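Local structure of actin binding protein family protein (6K2F) at residues 61-66 with 82-87; 114-119 with 132-137. The protein probably binds ADP-bound actin monomers and restrains filament assembly, this chain being the N-terminal one of the ADF-homology domains of a twinfilin. All coordinates share one frame; numbering follows the deposited sequence.

Interaction 1 (61-66 with 82-87)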
loop_
_atom_site.group_PDB
_atom_site.type_symbol
_atom_site.label_atom_id
_atom_site.label_comp_id
_atom_site.label_asym_id
_atom_site.label_seq_id
_atom_site.Cartn_x
_atom_site.Cartn_y
_atom_site.Cartn_z
ATOM N N PRO A 61 5.902 -2.657 24.025
ATOM C CA PRO A 61 4.989 -1.658 23.507
ATOM C C PRO A 61 5.493 -1.095 22.176
ATOM O O PRO A 61 6.651 -0.908 21.972
ATOM C CB PRO A 61 4.907 -0.602 24.606
ATOM C CG PRO A 61 5.350 -1.328 25.857
ATOM C CD PRO A 61 6.377 -2.325 25.376
ATOM N N SER A 62 4.550 -0.806 21.280
ATOM C CA SER A 62 4.861 -0.067 20.039
ATOM C C SER A 62 3.618 0.641 19.554
ATOM O O SER A 62 2.498 0.293 19.984
ATOM C CB SER A 62 5.489 -0.911 18.957
ATOM O OG SER A 62 4.616 -1.914 18.474
ATOM N N TYR A 63 3.826 1.650 18.728
ATOM C CA TYR A 63 2.737 2.332 18.015
ATOM C C TYR A 63 2.743 1.922 16.555
ATOM O O TYR A 63 3.804 1.758 15.948
ATOM C CB TYR A 63 2.922 3.836 18.061
ATOM C CG TYR A 63 3.020 4.433 19.433
ATOM C CD1 TYR A 63 1.929 4.473 20.275
ATOM C CD2 TYR A 63 4.197 5.018 19.866
ATOM C CE1 TYR A 63 2.005 5.061 21.528
ATOM C CE2 TYR A 63 4.280 5.640 21.094
ATOM C CZ TYR A 63 3.192 5.659 21.939
ATOM O OH TYR A 63 3.334 6.256 23.162
ATOM N N ILE A 64 1.556 1.858 15.967
ATOM C CA ILE A 64 1.409 1.701 14.494
ATOM C C ILE A 64 0.536 2.846 14.001
ATOM O O ILE A 64 -0.566 3.005 14.498
ATOM C CB ILE A 64 0.735 0.383 14.080
ATOM C CG1 ILE A 64 1.352 -0.852 14.731
ATOM C CG2 ILE A 64 0.731 0.310 12.555
ATOM C CD1 ILE A 64 2.639 -1.234 14.148
ATOM N N LEU A 65 1.064 3.646 13.084
ATOM C CA LEU A 65 0.280 4.667 12.364
ATOM C C LEU A 65 -0.207 4.016 11.079
ATOM O O LEU A 65 0.626 3.717 10.226
ATOM C CB LEU A 65 1.154 5.888 12.101
ATOM C CG LEU A 65 1.803 6.477 13.340
ATOM C CD1 LEU A 65 2.693 7.641 12.976
ATOM C CD2 LEU A 65 0.750 6.884 14.344
ATOM N N PHE A 66 -1.491 3.720 11.021
ATOM C CA PHE A 66 -2.075 2.869 9.966
ATOM C C PHE A 66 -2.996 3.742 9.104
ATOM O O PHE A 66 -3.995 4.276 9.564
ATOM C CB PHE A 66 -2.814 1.698 10.593
ATOM C CG PHE A 66 -3.153 0.611 9.613
ATOM C CD1 PHE A 66 -4.258 0.748 8.795
ATOM C CD2 PHE A 66 -2.394 -0.548 9.538
ATOM C CE1 PHE A 66 -4.593 -0.252 7.902
ATOM C CE2 PHE A 66 -2.707 -1.527 8.605
ATOM C CZ PHE A 66 -3.810 -1.380 7.803
ATOM N N LEU A 82 -4.414 5.332 14.926
ATOM C CA LEU A 82 -3.280 5.194 15.861
ATOM C C LEU A 82 -3.512 3.894 16.618
ATOM O O LEU A 82 -4.483 3.822 17.384
ATOM C CB LEU A 82 -3.221 6.400 16.797
ATOM C CG LEU A 82 -2.153 6.274 17.891
ATOM C CD1 LEU A 82 -0.769 6.052 17.307
ATOM C CD2 LEU A 82 -2.187 7.499 18.784
ATOM N N LEU A 83 -2.699 2.886 16.337
ATOM C CA LEU A 83 -2.771 1.592 17.049
ATOM C C LEU A 83 -1.708 1.653 18.136
ATOM O O LEU A 83 -0.547 1.897 17.802
ATOM C CB LEU A 83 -2.504 0.449 16.077
ATOM C CG LEU A 83 -3.349 0.443 14.802
ATOM C CD1 LEU A 83 -3.017 -0.780 13.967
ATOM C CD2 LEU A 83 -4.832 0.502 15.104
ATOM N N ALA A 84 -2.089 1.483 19.390
ATOM C CA ALA A 84 -1.100 1.517 20.481
ATOM C C ALA A 84 -1.135 0.142 21.129
ATOM O O ALA A 84 -2.157 -0.180 21.785
ATOM C CB ALA A 84 -1.422 2.599 21.456
ATOM N N TYR A 85 -0.072 -0.631 20.920
ATOM C CA TYR A 85 0.094 -1.967 21.535
ATOM C C TYR A 85 0.837 -1.744 22.849
ATOM O O TYR A 85 2.005 -1.370 22.801
ATOM C CB TYR A 85 0.836 -2.920 20.601
ATOM C CG TYR A 85 1.227 -4.217 21.271
ATOM C CD1 TYR A 85 0.283 -5.042 21.851
ATOM C CD2 TYR A 85 2.548 -4.608 21.355
ATOM C CE1 TYR A 85 0.644 -6.222 22.481
ATOM C CE2 TYR A 85 2.918 -5.775 21.990
ATOM C CZ TYR A 85 1.967 -6.598 22.558
ATOM O OH TYR A 85 2.351 -7.744 23.205
ATOM N N ILE A 86 0.127 -1.848 23.955
ATOM C CA ILE A 86 0.703 -1.579 25.293
ATOM C C ILE A 86 0.345 -2.767 26.160
ATOM O O ILE A 86 -0.655 -2.748 26.883
ATOM C CB ILE A 86 0.221 -0.231 25.857
ATOM C CG1 ILE A 86 0.501 0.900 24.868
ATOM C CG2 ILE A 86 0.859 0.011 27.225
ATOM C CD1 ILE A 86 -0.105 2.217 25.272
ATOM N N PRO A 87 1.132 -3.870 26.068
ATOM C CA PRO A 87 0.810 -5.095 26.791
ATOM C C PRO A 87 0.861 -4.912 28.309
ATOM O O PRO A 87 1.706 -4.183 28.787
ATOM C CB PRO A 87 1.840 -6.108 26.271
ATOM C CG PRO A 87 2.986 -5.266 25.741
ATOM C CD PRO A 87 2.320 -4.011 25.208
#

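Interaction 2 (114-119 with 132-137)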
loop_
_atom_site.group_PDB
_atom_site.type_symbol
_atom_site.label_atom_id
_atom_site.label_comp_id
_atom_site.label_asym_id
_atom_site.label_seq_id
_atom_site.Cartn_x
_atom_site.Cartn_y
_atom_site.Cartn_z
ATOM N N PHE A 114 -6.307 11.584 12.805
ATOM C CA PHE A 114 -6.668 10.238 13.322
ATOM C C PHE A 114 -8.180 10.081 13.385
ATOM O O PHE A 114 -8.886 10.848 14.046
ATOM C CB PHE A 114 -5.997 9.959 14.662
ATOM C CG PHE A 114 -4.504 9.920 14.508
ATOM C CD1 PHE A 114 -3.889 8.807 13.962
ATOM C CD2 PHE A 114 -3.733 11.024 14.839
ATOM C CE1 PHE A 114 -2.519 8.771 13.799
ATOM C CE2 PHE A 114 -2.364 10.988 14.665
ATOM C CZ PHE A 114 -1.763 9.870 14.147
ATOM N N LEU A 115 -8.652 9.074 12.671
ATOM C CA LEU A 115 -10.078 8.679 12.683
ATOM C C LEU A 115 -10.346 8.014 14.035
ATOM O O LEU A 115 -11.339 8.366 14.703
ATOM C CB LEU A 115 -10.277 7.721 11.507
ATOM C CG LEU A 115 -11.685 7.178 11.309
ATOM C CD1 LEU A 115 -12.587 8.253 10.736
ATOM C CD2 LEU A 115 -11.654 5.959 10.405
ATOM N N TYR A 116 -9.450 7.109 14.442
ATOM C CA TYR A 116 -9.558 6.399 15.731
ATOM C C TYR A 116 -8.178 6.231 16.354
ATOM O O TYR A 116 -7.188 6.059 15.623
ATOM C CB TYR A 116 -10.119 4.989 15.542
ATOM C CG TYR A 116 -11.519 4.955 15.003
ATOM C CD1 TYR A 116 -12.564 5.518 15.718
ATOM C CD2 TYR A 116 -11.791 4.372 13.777
ATOM C CE1 TYR A 116 -13.858 5.490 15.236
ATOM C CE2 TYR A 116 -13.081 4.351 13.277
ATOM C CZ TYR A 116 -14.108 4.904 14.008
ATOM O OH TYR A 116 -15.387 4.857 13.533
ATOM N N GLU A 117 -8.164 6.209 17.680
ATOM C CA GLU A 117 -6.999 5.771 18.471
ATOM C C GLU A 117 -7.430 4.471 19.137
ATOM O O GLU A 117 -8.399 4.517 19.929
ATOM C CB GLU A 117 -6.587 6.886 19.418
ATOM C CG GLU A 117 -6.241 8.179 18.682
ATOM C CD GLU A 117 -5.675 9.266 19.580
ATOM O OE1 GLU A 117 -5.508 8.989 20.777
ATOM O OE2 GLU A 117 -5.408 10.386 19.080
ATOM N N ILE A 118 -6.740 3.381 18.857
ATOM C CA ILE A 118 -7.098 2.011 19.304
ATOM C C ILE A 118 -6.020 1.506 20.264
ATOM O O ILE A 118 -4.884 1.213 19.823
ATOM C CB ILE A 118 -7.311 1.062 18.123
ATOM C CG1 ILE A 118 -8.346 1.625 17.157
ATOM C CG2 ILE A 118 -7.695 -0.320 18.632
ATOM C CD1 ILE A 118 -8.541 0.801 15.910
ATOM N N HIS A 119 -6.381 1.410 21.538
ATOM C CA HIS A 119 -5.481 0.885 22.590
ATOM C C HIS A 119 -5.696 -0.624 22.682
ATOM O O HIS A 119 -6.850 -1.045 22.810
ATOM C CB HIS A 119 -5.769 1.617 23.894
ATOM C CG HIS A 119 -4.947 1.161 25.044
ATOM N ND1 HIS A 119 -3.956 1.955 25.587
ATOM C CD2 HIS A 119 -4.995 0.033 25.786
ATOM C CE1 HIS A 119 -3.410 1.309 26.612
ATOM N NE2 HIS A 119 -4.025 0.138 26.755
ATOM N N GLU A 132 -12.513 -4.897 13.589
ATOM C CA GLU A 132 -13.990 -5.081 13.526
ATOM C C GLU A 132 -14.545 -5.104 14.957
ATOM O O GLU A 132 -15.580 -4.489 15.197
ATOM C CB GLU A 132 -14.312 -6.329 12.712
ATOM C CG GLU A 132 -13.954 -6.185 11.234
ATOM C CD GLU A 132 -14.727 -5.131 10.444
ATOM O OE1 GLU A 132 -15.792 -4.680 10.928
ATOM O OE2 GLU A 132 -14.266 -4.759 9.334
ATOM N N ALA A 133 -13.840 -5.735 15.896
ATOM C CA ALA A 133 -14.276 -5.806 17.310
ATOM C C ALA A 133 -14.270 -4.405 17.920
ATOM O O ALA A 133 -15.211 -4.076 18.655
ATOM C CB ALA A 133 -13.392 -6.750 18.088
ATOM N N PHE A 134 -13.240 -3.617 17.627
ATOM C CA PHE A 134 -13.144 -2.210 18.098
ATOM C C PHE A 134 -14.352 -1.428 17.578
ATOM O O PHE A 134 -15.001 -0.703 18.368
ATOM C CB PHE A 134 -11.849 -1.539 17.644
ATOM C CG PHE A 134 -11.861 -0.041 17.843
ATOM C CD1 PHE A 134 -11.601 0.521 19.085
ATOM C CD2 PHE A 134 -12.194 0.808 16.808
ATOM C CE1 PHE A 134 -11.629 1.894 19.262
ATOM C CE2 PHE A 134 -12.241 2.186 16.984
ATOM C CZ PHE A 134 -11.949 2.727 18.213
ATOM N N LEU A 135 -14.670 -1.570 16.287
ATOM C CA LEU A 135 -15.751 -0.766 15.659
ATOM C C LEU A 135 -17.089 -1.101 16.310
ATOM O O LEU A 135 -17.925 -0.197 16.465
ATOM C CB LEU A 135 -15.785 -1.023 14.148
ATOM C CG LEU A 135 -14.641 -0.411 13.352
ATOM C CD1 LEU A 135 -14.803 -0.746 11.884
ATOM C CD2 LEU A 135 -14.568 1.095 13.557
ATOM N N ARG A 136 -17.293 -2.360 16.686
ATOM C CA ARG A 136 -18.599 -2.812 17.231
ATOM C C ARG A 136 -18.872 -2.106 18.575
ATOM O O ARG A 136 -20.054 -1.999 18.919
ATOM C CB ARG A 136 -18.618 -4.348 17.218
ATOM C CG ARG A 136 -18.872 -4.910 15.826
ATOM C CD ARG A 136 -18.686 -6.403 15.624
ATOM N NE ARG A 136 -18.515 -7.106 16.887
ATOM C CZ ARG A 136 -17.530 -7.958 17.183
ATOM N NH1 ARG A 136 -16.602 -8.267 16.288
ATOM N NH2 ARG A 136 -17.485 -8.508 18.386
ATOM N N HIS A 137 -17.854 -1.564 19.265
ATOM C CA HIS A 137 -17.967 -0.989 20.633
ATOM C C HIS A 137 -17.474 0.465 20.719
ATOM O O HIS A 137 -17.426 1.002 21.855
ATOM C CB HIS A 137 -17.197 -1.870 21.622
ATOM C CG HIS A 137 -17.673 -3.281 21.635
ATOM N ND1 HIS A 137 -16.968 -4.294 21.014
ATOM C CD2 HIS A 137 -18.778 -3.852 22.172
ATOM C CE1 HIS A 137 -17.609 -5.435 21.177
ATOM N NE2 HIS A 137 -18.724 -5.191 21.886
#

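Interaction 1 (61-66 with 82-87)
Ser62 and Tyr85 form a hydrogen-bonded antiparallel pair in the central sheet of the ADF-homology fold, each using both its backbone N-H and its carbonyl. Ser62 N donates to Tyr85 O at 3.0 Å, and Tyr85 N returns a bond to Ser62 O. Two residues on, Ile64 and Leu83 repeat the exchange along straighter lines: Ile64 N to Leu83 O and Leu83 N to Ile64 O are both 2.8 Å, with 169° at hydrogen. A CA-H...O contact adds to this, Tyr63 CA lying 3.3 Å from Leu83 O. The polar side-chain ends, all on buried residues, bond outside the two strands: Ser62 OG with Gln25 NE2, Tyr63 OH with Tyr98 O, Tyr85 OH with Gly59 N. Pro87 CD sits over the centre of the Tyr85 ring, 3.6 Å above its plane. On the face of Tyr63 and Ala84, Leu65 CD2 presses tightly on Leu82 CD1 at 3.4 Å, the two leucines side by side. On the other face, Leu83 CG lies anti to the carbonyl carbon (chi1 -52°), a setting that brings Leu83 CD1 alongside Ile64 CB. Strands 23-29 and 114-120 flank the pair in the sheet, while helix 92-101 packs against Pro61, Tyr63 and Ile86.

Interaction 2 (114-119 with 132-137)
Strand 116-119 and helix 132-137 pack as an edge strand and the C-terminal helix of the ADF-homology fold, their axes 10.4 Å apart at closest approach and their directions 113° from each other. No hydrogen bond joins them; Tyr116, Ile118, Phe134 and Leu135 carry the contact. Tyr116 and Ile118, two residues apart on the strand, both point at the helix, and Phe134 fits against the pair. Its CG lies anti to the backbone N (chi1 167°), which extends the ring from the helix toward the strand. There it makes a T-shaped stack, presenting its edge to the face of Tyr116 with the centroids 5.1 Å apart and the planes at 71°. Phe134 CE2 is the leading atom, 3.5 Å from Tyr116 CG. One face of the same phenylalanine is covered by Ile118, whose CG1 makes a CH-pi contact almost exactly on the ring normal, 3.7 Å from the centroid. Phe134 is thus held at both edge and face, which should limit its tilting. Tyr131, one turn earlier on the helix, also touches Tyr116 and Ile118. At the outer end of the tyrosine, Leu135 CD2 comes 3.6 Å from Tyr116 CE2.

How the interactions relate
From the N terminus, the chain passes through helix 6-18, strands 23-29 and 32-39 and helix 45-49 before interaction 1, where 82-87 returns antiparallel to 61-66 and closes a loop of 15 residues. Helices 92-101 and 103-109 follow before strand 114-120 joins the sheet parallel to 77-85. Interaction 2 then closes a second, 12-residue loop by bringing helix 127-137 back onto that strand. The loops therefore come in series, neither enclosing nor crossing the other. The centres of the two interactions lie about 12 Å apart, and they meet through the sheet: Leu82 O lies 2.7 Å from Ile118 N and Ala84 N 2.8 Å from Ile118 O, both probable hydrogen bonds. Ile118 thus ties the buried sheet centre to the C-terminal helix.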